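PDB 6IUQ: prolyl 4-hydroxylase from Phytophthora capsici LT1534, which probably hydroxylates peptidyl proline at its 4-position in an iron(II)-dependent reaction that uses 2-oxoglutarate and molecular oxygen. Local coordinates for residues E11-D16 against A49-E54; K26-Q31 against G36-D41; F44-A49 against L174-K179. All blocks are in the same frame, centred on the assembly; numbering follows the deposited sequence.

Starting at the N terminus, the extended segment 11-16 lies against helix 46-61, where contact 1 closes a loop. Within that loop lies contact 2, a short-range closure in which strand 37-40, an outermost strand of the large antiparallel sheet, folds back on helix 26-35. Contact 3 opens on the first turn of helix 46-61 and closes far along the chain, in the loop after strand 166-173, so it crosses contact 1. Those two share Ala49 and adjoin through Glu11 and His46. Together they tie the N-terminal segment to the helix, and the helix to the core.

Contact 1: E11-D16 against A49-E54; sequences ESFTRD and ASALLE
One face of the Phe13 ring is covered by the methyl group of Ala51, while the backbone O of Glu11 lies at the ring edge, in its plane. The pairing is a CH-pi contact: Ala51 CB stands 3.7 Å from the centroid of the Phe13 ring and only 8° off the ring normal, and all six ring carbons are almost equally far from it. It joins the extended N-terminal segment to helix 46-61, at the periphery of the double-stranded beta-helix core. Phe13 owes this pose to a chi1 of 72°, which sets CG between the backbone N and the carbonyl carbon. Tyr9 meets the same ring edge-to-face, and Glu109 of helix 108-115 also touches Phe13.

Beside the aromatic contact runs a polar one, and here the link is indirect. Glu11 OE2 and Ser50 OG are 4.1 Å apart, too far for a direct bond, and a water closes the gap by donating to both: it stands 2.8 Å from Glu11 OE2 and 3.2 Å from Ser50 OG. Stretched out from a chi1 of 170°, the Glu11 chain carries the carboxylate along the helix surface, where its other oxygen, OE1, is bonded to ND1 of His46. Ser50 OG is also hydrogen-bonded to the helix carbonyl of His46, one turn earlier. Glu54 reaches toward the same segment, but its OE2 accepts a hydrogen bond from the backbone N of Lys10; Glu11 N stays 4.2 Å from Glu54 OE2.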
ATOM      1  N   GLU A  11      22.489  -6.607 -17.055  1.00 36.55           N
ATOM      2  CA  GLU A  11      22.279  -8.038 -16.880  1.00 36.39           C
ATOM      3  C   GLU A  11      21.243  -8.556 -17.869  1.00 34.56           C
ATOM      4  O   GLU A  11      20.307  -7.852 -18.227  1.00 38.22           O
ATOM      5  CB  GLU A  11      21.845  -8.326 -15.444  1.00 40.92           C
ATOM      6  CG  GLU A  11      21.377  -9.749 -15.196  1.00 44.61           C
ATOM      7  CD  GLU A  11      21.027  -9.991 -13.738  1.00 45.81           C
ATOM      8  OE1 GLU A  11      20.240 -10.936 -13.444  1.00 41.34           O
ATOM      9  OE2 GLU A  11      21.551  -9.231 -12.892  1.00 44.08           O
ATOM     10  N   SER A  12      21.413  -9.786 -18.324  1.00 32.14           N
ATOM     11  CA  SER A  12      20.470 -10.340 -19.268  1.00 40.81           C
ATOM     12  C   SER A  12      19.153 -10.614 -18.540  1.00 36.00           C
ATOM     13  O   SER A  12      19.158 -10.936 -17.357  1.00 40.45           O
ATOM     14  CB  SER A  12      21.040 -11.605 -19.912  1.00 34.47           C
ATOM     15  OG  SER A  12      20.874 -12.723 -19.069  1.00 40.29           O
ATOM     16  N   PHE A  13      18.026 -10.458 -19.225  1.00 30.04           N
ATOM     17  CA  PHE A  13      16.740 -10.701 -18.576  1.00 33.60           C
ATOM     18  C   PHE A  13      15.660 -11.141 -19.547  1.00 31.81           C
ATOM     19  O   PHE A  13      15.794 -11.002 -20.755  1.00 33.15           O
ATOM     20  CB  PHE A  13      16.268  -9.448 -17.840  1.00 29.99           C
ATOM     21  CG  PHE A  13      15.818  -8.348 -18.755  1.00 30.41           C
ATOM     22  CD1 PHE A  13      16.742  -7.498 -19.339  1.00 27.41           C
ATOM     23  CD2 PHE A  13      14.465  -8.158 -19.022  1.00 26.80           C
ATOM     24  CE1 PHE A  13      16.328  -6.478 -20.188  1.00 33.87           C
ATOM     25  CE2 PHE A  13      14.038  -7.141 -19.860  1.00 27.25           C
ATOM     26  CZ  PHE A  13      14.970  -6.297 -20.448  1.00 28.05           C
ATOM     27  N   THR A  14      14.576 -11.658 -18.991  1.00 35.58           N
ATOM     28  CA  THR A  14      13.414 -12.038 -19.775  1.00 35.94           C
ATOM     29  C   THR A  14      12.182 -11.301 -19.281  1.00 35.76           C
ATOM     30  O   THR A  14      11.832 -11.386 -18.100  1.00 35.21           O
ATOM     31  CB  THR A  14      13.134 -13.550 -19.690  1.00 38.03           C
ATOM     32  OG1 THR A  14      14.357 -14.273 -19.865  1.00 44.10           O
ATOM     33  CG2 THR A  14      12.152 -13.955 -20.765  1.00 34.41           C
ATOM     34  N   ARG A  15      11.533 -10.568 -20.176  1.00 35.39           N
ATOM     35  CA  ARG A  15      10.228 -10.015 -19.879  1.00 30.27           C
ATOM     36  C   ARG A  15       9.269 -11.197 -19.755  1.00 32.95           C
ATOM     37  O   ARG A  15       8.700 -11.638 -20.748  1.00 38.09           O
ATOM     38  CB  ARG A  15       9.789  -9.050 -20.973  1.00 25.37           C
ATOM     39  CG  ARG A  15       8.501  -8.325 -20.696  1.00 26.76           C
ATOM     40  CD  ARG A  15       8.151  -7.462 -21.887  1.00 28.26           C
ATOM     41  NE  ARG A  15       9.175  -6.453 -22.164  1.00 27.27           N
ATOM     42  CZ  ARG A  15       9.200  -5.717 -23.272  1.00 31.78           C
ATOM     43  NH1 ARG A  15       8.277  -5.899 -24.212  1.00 25.54           N
ATOM     44  NH2 ARG A  15      10.154  -4.813 -23.451  1.00 29.01           N
ATOM     45  N   ASP A  16       9.111 -11.716 -18.538  1.00 34.66           N
ATOM     46  CA  ASP A  16       8.450 -13.012 -18.339  1.00 37.09           C
ATOM     47  C   ASP A  16       7.039 -12.887 -17.756  1.00 31.31           C
ATOM     48  O   ASP A  16       6.831 -13.105 -16.555  1.00 27.33           O
ATOM     49  CB  ASP A  16       9.309 -13.915 -17.432  1.00 31.87           C
ATOM     50  CG  ASP A  16       8.988 -15.403 -17.615  1.00 38.91           C
ATOM     51  OD1 ASP A  16       7.909 -15.718 -18.178  1.00 34.49           O
ATOM     52  OD2 ASP A  16       9.809 -16.257 -17.196  1.00 42.06           O
ATOM     53  N   ALA A  49      13.652  -7.391 -12.750  1.00 23.07           N
ATOM     54  CA  ALA A  49      13.666  -6.347 -11.722  1.00 23.37           C
ATOM     55  C   ALA A  49      14.838  -5.368 -11.878  1.00 25.17           C
ATOM     56  O   ALA A  49      14.663  -4.157 -11.716  1.00 27.06           O
ATOM     57  CB  ALA A  49      13.693  -6.966 -10.336  1.00 23.37           C
ATOM     58  N   SER A  50      16.024  -5.876 -12.193  1.00 23.86           N
ATOM     59  CA  SER A  50      17.181  -5.002 -12.431  1.00 25.78           C
ATOM     60  C   SER A  50      16.978  -4.061 -13.613  1.00 24.30           C
ATOM     61  O   SER A  50      17.338  -2.877 -13.554  1.00 27.22           O
ATOM     62  CB  SER A  50      18.452  -5.824 -12.676  1.00 29.09           C
ATOM     63  OG  SER A  50      18.882  -6.471 -11.498  1.00 40.03           O
ATOM     64  N   ALA A  51      16.443  -4.608 -14.699  1.00 22.61           N
ATOM     65  CA  ALA A  51      16.118  -3.822 -15.887  1.00 23.09           C
ATOM     66  C   ALA A  51      15.178  -2.648 -15.572  1.00 23.57           C
ATOM     67  O   ALA A  51      15.403  -1.534 -16.031  1.00 22.27           O
ATOM     68  CB  ALA A  51      15.505  -4.712 -16.935  1.00 20.03           C
ATOM     69  N   LEU A  52      14.131  -2.901 -14.791  1.00 24.06           N
ATOM     70  CA  LEU A  52      13.158  -1.864 -14.437  1.00 21.09           C
ATOM     71  C   LEU A  52      13.841  -0.781 -13.595  1.00 30.00           C
ATOM     72  O   LEU A  52      13.610   0.417 -13.808  1.00 26.49           O
ATOM     73  CB  LEU A  52      11.961  -2.473 -13.684  1.00 19.14           C
ATOM     74  CG  LEU A  52      11.029  -3.391 -14.505  1.00 23.13           C
ATOM     75  CD1 LEU A  52      10.110  -4.223 -13.615  1.00 16.91           C
ATOM     76  CD2 LEU A  52      10.214  -2.583 -15.486  1.00 13.62           C
ATOM     77  N   LEU A  53      14.698  -1.209 -12.661  1.00 25.06           N
ATOM     78  CA  LEU A  53      15.457  -0.288 -11.802  1.00 29.47           C
ATOM     79  C   LEU A  53      16.392   0.598 -12.629  1.00 26.64           C
ATOM     80  O   LEU A  53      16.466   1.802 -12.398  1.00 31.09           O
ATOM     81  CB  LEU A  53      16.271  -1.060 -10.734  1.00 27.43           C
ATOM     82  CG  LEU A  53      17.226  -0.270  -9.819  1.00 24.70           C
ATOM     83  CD1 LEU A  53      16.505   0.831  -9.045  1.00 24.96           C
ATOM     84  CD2 LEU A  53      17.999  -1.189  -8.855  1.00 22.14           C
ATOM     85  N   GLU A  54      17.097   0.004 -13.591  1.00 24.07           N
ATOM     86  CA  GLU A  54      17.989   0.773 -14.459  1.00 28.33           C
ATOM     87  C   GLU A  54      17.219   1.882 -15.174  1.00 30.03           C
ATOM     88  O   GLU A  54      17.650   3.038 -15.182  1.00 30.17           O
ATOM     89  CB  GLU A  54      18.698  -0.139 -15.470  1.00 27.40           C
ATOM     90  CG  GLU A  54      19.785  -1.018 -14.835  1.00 39.06           C
ATOM     91  CD  GLU A  54      20.531  -1.905 -15.840  1.00 51.73           C
ATOM     92  OE1 GLU A  54      21.109  -1.351 -16.806  1.00 48.40           O
ATOM     93  OE2 GLU A  54      20.558  -3.153 -15.644  1.00 51.28           O
TER
HETATM   94  O   HOH W   1      22.027  -6.576 -12.130  1.00 52.46           O

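Contact 2: K26-Q31 against G36-D41; sequences KEVCDQ and GYVVID
Gln31 NE2 is gripped from two directions: one N-H makes a weak hydrogen bond of 3.3 Å to Tyr37 O, bent to 146°, and the other gives a shorter bond of 2.9 Å from NE2 to a water. That water also accepts from Val39 N at 3.1 Å, so the amide is tied to the strand backbone both directly and through solvent. The motif is a helix-turn-strand hairpin at the border of the major sheet of the double-stranded beta-helix fold. Helix 26-35 ends at Gly36, whose positive phi turns the chain into strand 37-40; the axes of helix segment 26-31 and strand 37-40 approach to 7.6 Å, their directions 143° apart. A chi1 of -161° swings the Gln31 chain away from its own N-H, and its extended course carries the amide to the strand.

Next to the amide the contact is apolar. Val38 directs its side chain at the helix, setting CG2 3.7 Å from Gln31 CD. The Tyr37 and Val39 side chains start out on the other side of the strand and touch strand 196-198 of the smaller sheet; backbone bonds such as that of Val38 with Leu207 join the strand to strand 204-209. The helix covers the face opposite to theirs. The Val28 side chain crosses those of Val38 and Ile40 at about a right angle, its CG1 lying 3.8 Å from Val38 CG1 and 3.9 Å from Ile40 CD1.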
ATOM      1  N   LYS A  26      -3.875 -18.312  -6.939  1.00 34.57           N
ATOM      2  CA  LYS A  26      -5.083 -18.474  -6.129  1.00 32.24           C
ATOM      3  C   LYS A  26      -4.782 -18.341  -4.631  1.00 31.38           C
ATOM      4  O   LYS A  26      -5.506 -17.682  -3.893  1.00 29.89           O
ATOM      5  CB  LYS A  26      -5.714 -19.834  -6.421  1.00 35.70           C
ATOM      6  CG  LYS A  26      -6.776 -20.280  -5.448  1.00 38.82           C
ATOM      7  CD  LYS A  26      -7.991 -19.401  -5.562  1.00 47.40           C
ATOM      8  CE  LYS A  26      -9.200 -20.004  -4.858  1.00 47.69           C
ATOM      9  NZ  LYS A  26     -10.355 -19.071  -4.992  1.00 50.07           N
ATOM     10  N   GLU A  27      -3.697 -18.962  -4.190  1.00 29.72           N
ATOM     11  CA  GLU A  27      -3.301 -18.913  -2.787  1.00 33.95           C
ATOM     12  C   GLU A  27      -2.923 -17.503  -2.345  1.00 30.02           C
ATOM     13  O   GLU A  27      -3.304 -17.048  -1.260  1.00 22.87           O
ATOM     14  CB  GLU A  27      -2.133 -19.868  -2.539  1.00 32.80           C
ATOM     15  CG  GLU A  27      -2.385 -21.298  -3.057  1.00 49.82           C
ATOM     16  CD  GLU A  27      -1.835 -21.533  -4.468  1.00 53.42           C
ATOM     17  OE1 GLU A  27      -0.656 -21.951  -4.578  1.00 55.53           O
ATOM     18  OE2 GLU A  27      -2.576 -21.314  -5.458  1.00 49.42           O
ATOM     19  N   VAL A  28      -2.159 -16.825  -3.195  1.00 26.28           N
ATOM     20  CA  VAL A  28      -1.765 -15.450  -2.962  1.00 21.61           C
ATOM     21  C   VAL A  28      -3.021 -14.570  -2.860  1.00 22.87           C
ATOM     22  O   VAL A  28      -3.178 -13.793  -1.916  1.00 26.52           O
ATOM     23  CB  VAL A  28      -0.796 -14.960  -4.084  1.00 26.34           C
ATOM     24  CG1 VAL A  28      -0.780 -13.429  -4.207  1.00 20.27           C
ATOM     25  CG2 VAL A  28       0.615 -15.497  -3.833  1.00 17.34           C
ATOM     26  N   CYS A  29      -3.946 -14.739  -3.795  1.00 23.39           N
ATOM     27  CA  CYS A  29      -5.177 -13.960  -3.779  1.00 25.45           C
ATOM     28  C   CYS A  29      -6.044 -14.279  -2.569  1.00 23.09           C
ATOM     29  O   CYS A  29      -6.661 -13.374  -2.008  1.00 23.87           O
ATOM     30  CB  CYS A  29      -5.970 -14.174  -5.068  1.00 19.27           C
ATOM     31  SG  CYS A  29      -5.155 -13.416  -6.506  1.00 25.87           S
ATOM     32  N   ASP A  30      -6.091 -15.540  -2.149  1.00 24.88           N
ATOM     33  CA  ASP A  30      -6.872 -15.893  -0.963  1.00 25.12           C
ATOM     34  C   ASP A  30      -6.282 -15.236   0.282  1.00 25.65           C
ATOM     35  O   ASP A  30      -7.022 -14.839   1.185  1.00 25.31           O
ATOM     36  CB  ASP A  30      -6.935 -17.408  -0.747  1.00 27.06           C
ATOM     37  CG  ASP A  30      -7.771 -18.121  -1.802  1.00 41.84           C
ATOM     38  OD1 ASP A  30      -8.574 -17.454  -2.508  1.00 37.48           O
ATOM     39  OD2 ASP A  30      -7.617 -19.365  -1.915  1.00 42.77           O
ATOM     40  N   GLN A  31      -4.957 -15.128   0.338  1.00 21.53           N
ATOM     41  CA  GLN A  31      -4.320 -14.478   1.478  1.00 21.15           C
ATOM     42  C   GLN A  31      -4.586 -12.978   1.479  1.00 24.93           C
ATOM     43  O   GLN A  31      -4.866 -12.389   2.522  1.00 20.59           O
ATOM     44  CB  GLN A  31      -2.817 -14.726   1.500  1.00 22.56           C
ATOM     45  CG  GLN A  31      -2.245 -14.461   2.895  1.00 34.15           C
ATOM     46  CD  GLN A  31      -0.732 -14.471   2.965  1.00 40.36           C
ATOM     47  OE1 GLN A  31      -0.089 -15.500   2.694  1.00 42.93           O
ATOM     48  NE2 GLN A  31      -0.147 -13.323   3.353  1.00 29.39           N
ATOM     49  N   GLY A  36      -5.550  -9.335   4.221  1.00 20.26           N
ATOM     50  CA  GLY A  36      -5.551  -7.927   3.865  1.00 14.51           C
ATOM     51  C   GLY A  36      -4.304  -7.528   3.100  1.00 15.80           C
ATOM     52  O   GLY A  36      -4.254  -6.475   2.482  1.00 15.84           O
ATOM     53  N   TYR A  37      -3.299  -8.395   3.127  1.00 17.57           N
ATOM     54  CA  TYR A  37      -2.037  -8.152   2.461  1.00 13.05           C
ATOM     55  C   TYR A  37      -1.418  -9.468   2.082  1.00 18.84           C
ATOM     56  O   TYR A  37      -1.745 -10.498   2.662  1.00 19.20           O
ATOM     57  CB  TYR A  37      -1.075  -7.417   3.372  1.00 18.88           C
ATOM     58  CG  TYR A  37      -0.598  -8.302   4.508  1.00 18.48           C
ATOM     59  CD1 TYR A  37      -1.361  -8.448   5.653  1.00 19.80           C
ATOM     60  CD2 TYR A  37       0.596  -9.002   4.424  1.00 22.15           C
ATOM     61  CE1 TYR A  37      -0.958  -9.240   6.674  1.00 20.59           C
ATOM     62  CE2 TYR A  37       1.012  -9.819   5.460  1.00 22.34           C
ATOM     63  CZ  TYR A  37       0.228  -9.932   6.579  1.00 25.86           C
ATOM     64  OH  TYR A  37       0.624 -10.728   7.629  1.00 33.84           O
ATOM     65  N   VAL A  38      -0.454  -9.426   1.174  1.00 18.06           N
ATOM     66  CA  VAL A  38       0.347 -10.597   0.897  1.00 17.39           C
ATOM     67  C   VAL A  38       1.706 -10.168   0.321  1.00 19.90           C
ATOM     68  O   VAL A  38       1.794  -9.168  -0.391  1.00 16.64           O
ATOM     69  CB  VAL A  38      -0.415 -11.556  -0.050  1.00 23.46           C
ATOM     70  CG1 VAL A  38      -0.741 -10.878  -1.389  1.00 14.07           C
ATOM     71  CG2 VAL A  38       0.348 -12.864  -0.236  1.00 17.59           C
ATOM     72  N   VAL A  39       2.762 -10.899   0.686  1.00 16.44           N
ATOM     73  CA  VAL A  39       4.124 -10.608   0.263  1.00 15.54           C
ATOM     74  C   VAL A  39       4.627 -11.673  -0.723  1.00 23.16           C
ATOM     75  O   VAL A  39       4.455 -12.863  -0.487  1.00 21.71           O
ATOM     76  CB  VAL A  39       5.076 -10.555   1.460  1.00 20.35           C
ATOM     77  CG1 VAL A  39       6.521 -10.343   0.981  1.00 20.65           C
ATOM     78  CG2 VAL A  39       4.634  -9.455   2.455  1.00 15.63           C
ATOM     79  N   ILE A  40       5.221 -11.245  -1.834  1.00 20.52           N
ATOM     80  CA  ILE A  40       5.746 -12.169  -2.833  1.00 20.12           C
ATOM     81  C   ILE A  40       7.216 -11.882  -3.128  1.00 22.20           C
ATOM     82  O   ILE A  40       7.547 -10.840  -3.702  1.00 24.43           O
ATOM     83  CB  ILE A  40       4.974 -12.087  -4.154  1.00 22.63           C
ATOM     84  CG1 ILE A  40       3.483 -11.868  -3.907  1.00 23.21           C
ATOM     85  CG2 ILE A  40       5.216 -13.348  -5.000  1.00 22.16           C
ATOM     86  CD1 ILE A  40       2.679 -11.857  -5.180  1.00 27.88           C
ATOM     87  N   ASP A  41       8.093 -12.799  -2.734  1.00 16.66           N
ATOM     88  CA  ASP A  41       9.517 -12.635  -2.957  1.00 24.08           C
ATOM     89  C   ASP A  41       9.900 -13.125  -4.341  1.00 25.90           C
ATOM     90  O   ASP A  41       9.270 -14.040  -4.875  1.00 23.71           O
ATOM     91  CB  ASP A  41      10.318 -13.380  -1.892  1.00 26.86           C
ATOM     92  CG  ASP A  41      10.308 -12.658  -0.548  1.00 30.33           C
ATOM     93  OD1 ASP A  41      10.617 -11.447  -0.512  1.00 32.69           O
ATOM     94  OD2 ASP A  41       9.980 -13.301   0.464  1.00 37.30           O
TER
HETATM   95  O   HOH W   2       2.745 -12.843   3.085  1.00 27.90           O

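Contact 3: F44-A49 against L174-K179; sequences FGHGWA and LNEGWK
His46 and Glu176 meet at about a right angle, the imidazole plane turned 74° from that of the carboxylate. Glu176 OE2 sits at the ring edge, near its plane but tilted somewhat out of it: NE2-H of His46 donates to Glu176 OE2 at 3.0 Å with an angle of 153°, so the bond is sound though not straight. Seen from the glutamate, the donor arrives from above the carboxylate plane, 73° out of it. Glu176 OE1 is also near, 3.4 Å from His46 NE2, but poorly placed to bond. The reach of His46 to the loop is helped by a first torsion that turns the ring away from its own backbone N, and ND1, the other ring nitrogen, is already engaged by Glu11, which limits the ring's rotation.

This is a His-carboxylate pair between the first turn of helix 46-61 and the loop that leaves strand 166-173 of the double-stranded beta-helix core. The loop folds into a type II beta turn from Asn175 to Trp178, with Gly177 at positive phi, and Glu176 rides on it. At the start of the loop, buried Leu174 brings CD2 alongside the helix, 3.9 Å from Ala49 CB and 3.6 Å from Ala49 O.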
ATOM      1  N   PHE A  44       9.404 -10.888 -10.108  1.00 22.32           N
ATOM      2  CA  PHE A  44       9.706 -10.704 -11.528  1.00 23.92           C
ATOM      3  C   PHE A  44      10.935 -11.494 -11.966  1.00 28.05           C
ATOM      4  O   PHE A  44      11.096 -11.800 -13.152  1.00 28.07           O
ATOM      5  CB  PHE A  44       9.916  -9.217 -11.860  1.00 24.76           C
ATOM      6  CG  PHE A  44       8.660  -8.398 -11.804  1.00 22.45           C
ATOM      7  CD1 PHE A  44       8.145  -7.975 -10.588  1.00 24.06           C
ATOM      8  CD2 PHE A  44       7.984  -8.057 -12.972  1.00 25.80           C
ATOM      9  CE1 PHE A  44       6.957  -7.216 -10.531  1.00 28.17           C
ATOM     10  CE2 PHE A  44       6.796  -7.294 -12.936  1.00 24.78           C
ATOM     11  CZ  PHE A  44       6.284  -6.876 -11.712  1.00 25.13           C
ATOM     12  N   GLY A  45      11.798 -11.823 -11.010  1.00 25.02           N
ATOM     13  CA  GLY A  45      13.087 -12.406 -11.325  1.00 25.72           C
ATOM     14  C   GLY A  45      14.124 -11.299 -11.315  1.00 30.74           C
ATOM     15  O   GLY A  45      13.813 -10.130 -11.570  1.00 27.78           O
ATOM     16  N   HIS A  46      15.362 -11.661 -11.028  1.00 29.44           N
ATOM     17  CA  HIS A  46      16.384 -10.673 -10.750  1.00 28.94           C
ATOM     18  C   HIS A  46      16.765  -9.821 -11.954  1.00 28.48           C
ATOM     19  O   HIS A  46      16.981  -8.611 -11.822  1.00 28.38           O
ATOM     20  CB  HIS A  46      17.638 -11.354 -10.191  1.00 33.88           C
ATOM     21  CG  HIS A  46      18.689 -10.386  -9.756  1.00 32.07           C
ATOM     22  ND1 HIS A  46      19.708  -9.975 -10.585  1.00 36.25           N
ATOM     23  CD2 HIS A  46      18.838  -9.698  -8.600  1.00 43.86           C
ATOM     24  CE1 HIS A  46      20.462  -9.096  -9.946  1.00 43.04           C
ATOM     25  NE2 HIS A  46      19.954  -8.910  -8.741  1.00 48.31           N
ATOM     26  N   GLY A  47      16.857 -10.439 -13.125  1.00 26.56           N
ATOM     27  CA  GLY A  47      17.233  -9.702 -14.322  1.00 24.35           C
ATOM     28  C   GLY A  47      16.183  -8.658 -14.648  1.00 25.06           C
ATOM     29  O   GLY A  47      16.495  -7.482 -14.838  1.00 24.36           O
ATOM     30  N   TRP A  48      14.930  -9.095 -14.682  1.00 24.75           N
ATOM     31  CA  TRP A  48      13.809  -8.233 -15.049  1.00 24.77           C
ATOM     32  C   TRP A  48      13.640  -7.083 -14.044  1.00 25.58           C
ATOM     33  O   TRP A  48      13.531  -5.922 -14.444  1.00 23.16           O
ATOM     34  CB  TRP A  48      12.536  -9.076 -15.171  1.00 23.65           C
ATOM     35  CG  TRP A  48      11.357  -8.392 -15.819  1.00 27.49           C
ATOM     36  CD1 TRP A  48      11.339  -7.173 -16.437  1.00 22.66           C
ATOM     37  CD2 TRP A  48      10.013  -8.895 -15.881  1.00 23.67           C
ATOM     38  NE1 TRP A  48      10.063  -6.891 -16.886  1.00 25.74           N
ATOM     39  CE2 TRP A  48       9.233  -7.930 -16.548  1.00 26.15           C
ATOM     40  CE3 TRP A  48       9.395 -10.066 -15.427  1.00 25.03           C
ATOM     41  CZ2 TRP A  48       7.873  -8.104 -16.783  1.00 21.50           C
ATOM     42  CZ3 TRP A  48       8.052 -10.236 -15.652  1.00 28.07           C
ATOM     43  CH2 TRP A  48       7.299  -9.259 -16.323  1.00 25.34           C
ATOM     44  N   ALA A  49      13.652  -7.391 -12.750  1.00 23.07           N
ATOM     45  CA  ALA A  49      13.666  -6.347 -11.722  1.00 23.37           C
ATOM     46  C   ALA A  49      14.838  -5.368 -11.878  1.00 25.17           C
ATOM     47  O   ALA A  49      14.663  -4.157 -11.716  1.00 27.06           O
ATOM     48  CB  ALA A  49      13.693  -6.966 -10.336  1.00 23.37           C
ATOM     49  N   LEU A 174      12.831  -2.399  -4.948  1.00 25.67           N
ATOM     50  CA  LEU A 174      13.948  -2.487  -5.865  1.00 31.33           C
ATOM     51  C   LEU A 174      15.251  -2.013  -5.227  1.00 33.10           C
ATOM     52  O   LEU A 174      15.999  -1.249  -5.829  1.00 34.11           O
ATOM     53  CB  LEU A 174      13.646  -1.674  -7.125  1.00 27.59           C
ATOM     54  CG  LEU A 174      12.524  -2.196  -8.028  1.00 29.69           C
ATOM     55  CD1 LEU A 174      12.156  -1.212  -9.111  1.00 27.59           C
ATOM     56  CD2 LEU A 174      12.930  -3.499  -8.674  1.00 25.61           C
ATOM     57  N   ASN A 175      15.516  -2.472  -4.007  1.00 31.10           N
ATOM     58  CA  ASN A 175      16.737  -2.103  -3.299  1.00 31.74           C
ATOM     59  C   ASN A 175      17.627  -3.329  -3.076  1.00 33.69           C
ATOM     60  O   ASN A 175      17.334  -4.176  -2.222  1.00 31.74           O
ATOM     61  CB  ASN A 175      16.379  -1.426  -1.970  1.00 31.85           C
ATOM     62  CG  ASN A 175      15.263  -0.390  -2.134  1.00 37.04           C
ATOM     63  OD1 ASN A 175      15.459   0.677  -2.745  1.00 30.93           O
ATOM     64  ND2 ASN A 175      14.078  -0.714  -1.616  1.00 32.06           N
ATOM     65  N   GLU A 176      18.704  -3.448  -3.850  1.00 41.26           N
ATOM     66  CA  GLU A 176      19.515  -4.668  -3.789  1.00 38.70           C
ATOM     67  C   GLU A 176      20.460  -4.684  -2.598  1.00 40.65           C
ATOM     68  O   GLU A 176      21.086  -3.681  -2.265  1.00 39.24           O
ATOM     69  CB  GLU A 176      20.307  -4.875  -5.080  1.00 45.19           C
ATOM     70  CG  GLU A 176      20.020  -6.250  -5.684  1.00 53.88           C
ATOM     71  CD  GLU A 176      21.056  -6.704  -6.680  1.00 60.16           C
ATOM     72  OE1 GLU A 176      21.310  -5.963  -7.655  1.00 66.23           O
ATOM     73  OE2 GLU A 176      21.602  -7.818  -6.496  1.00 62.45           O
ATOM     74  N   GLY A 177      20.541  -5.837  -1.948  1.00 40.78           N
ATOM     75  CA  GLY A 177      21.376  -5.976  -0.775  1.00 47.22           C
ATOM     76  C   GLY A 177      20.909  -5.079   0.352  1.00 48.73           C
ATOM     77  O   GLY A 177      21.735  -4.580   1.124  1.00 50.94           O
ATOM     78  N   TRP A 178      19.595  -4.852   0.434  1.00 46.40           N
ATOM     79  CA  TRP A 178      19.008  -4.161   1.580  1.00 38.04           C
ATOM     80  C   TRP A 178      19.468  -4.895   2.834  1.00 34.51           C
ATOM     81  O   TRP A 178      19.549  -6.121   2.834  1.00 36.65           O
ATOM     82  CB  TRP A 178      17.467  -4.123   1.499  1.00 36.81           C
ATOM     83  CG  TRP A 178      16.827  -3.440   2.692  1.00 29.33           C
ATOM     84  CD1 TRP A 178      16.488  -2.116   2.803  1.00 25.53           C
ATOM     85  CD2 TRP A 178      16.499  -4.043   3.949  1.00 26.11           C
ATOM     86  NE1 TRP A 178      15.946  -1.868   4.044  1.00 29.89           N
ATOM     87  CE2 TRP A 178      15.952  -3.030   4.770  1.00 27.08           C
ATOM     88  CE3 TRP A 178      16.602  -5.340   4.455  1.00 28.73           C
ATOM     89  CZ2 TRP A 178      15.510  -3.276   6.070  1.00 31.15           C
ATOM     90  CZ3 TRP A 178      16.166  -5.582   5.770  1.00 32.89           C
ATOM     91  CH2 TRP A 178      15.623  -4.554   6.551  1.00 29.79           C
ATOM     92  N   LYS A 179      19.794  -4.150   3.887  1.00 31.91           N
ATOM     93  CA  LYS A 179      20.261  -4.758   5.130  1.00 38.46           C
ATOM     94  C   LYS A 179      19.520  -4.133   6.299  1.00 38.90           C
ATOM     95  O   LYS A 179      19.034  -3.000   6.198  1.00 34.88           O
ATOM     96  CB  LYS A 179      21.778  -4.566   5.310  1.00 45.67           C
ATOM     97  CG  LYS A 179      22.185  -3.097   5.447  1.00 51.60           C
ATOM     98  CD  LYS A 179      23.699  -2.875   5.481  1.00 56.10           C
ATOM     99  CE  LYS A 179      24.009  -1.384   5.635  1.00 62.57           C
ATOM    100  NZ  LYS A 179      23.536  -0.878   6.970  1.00 53.84           N
TER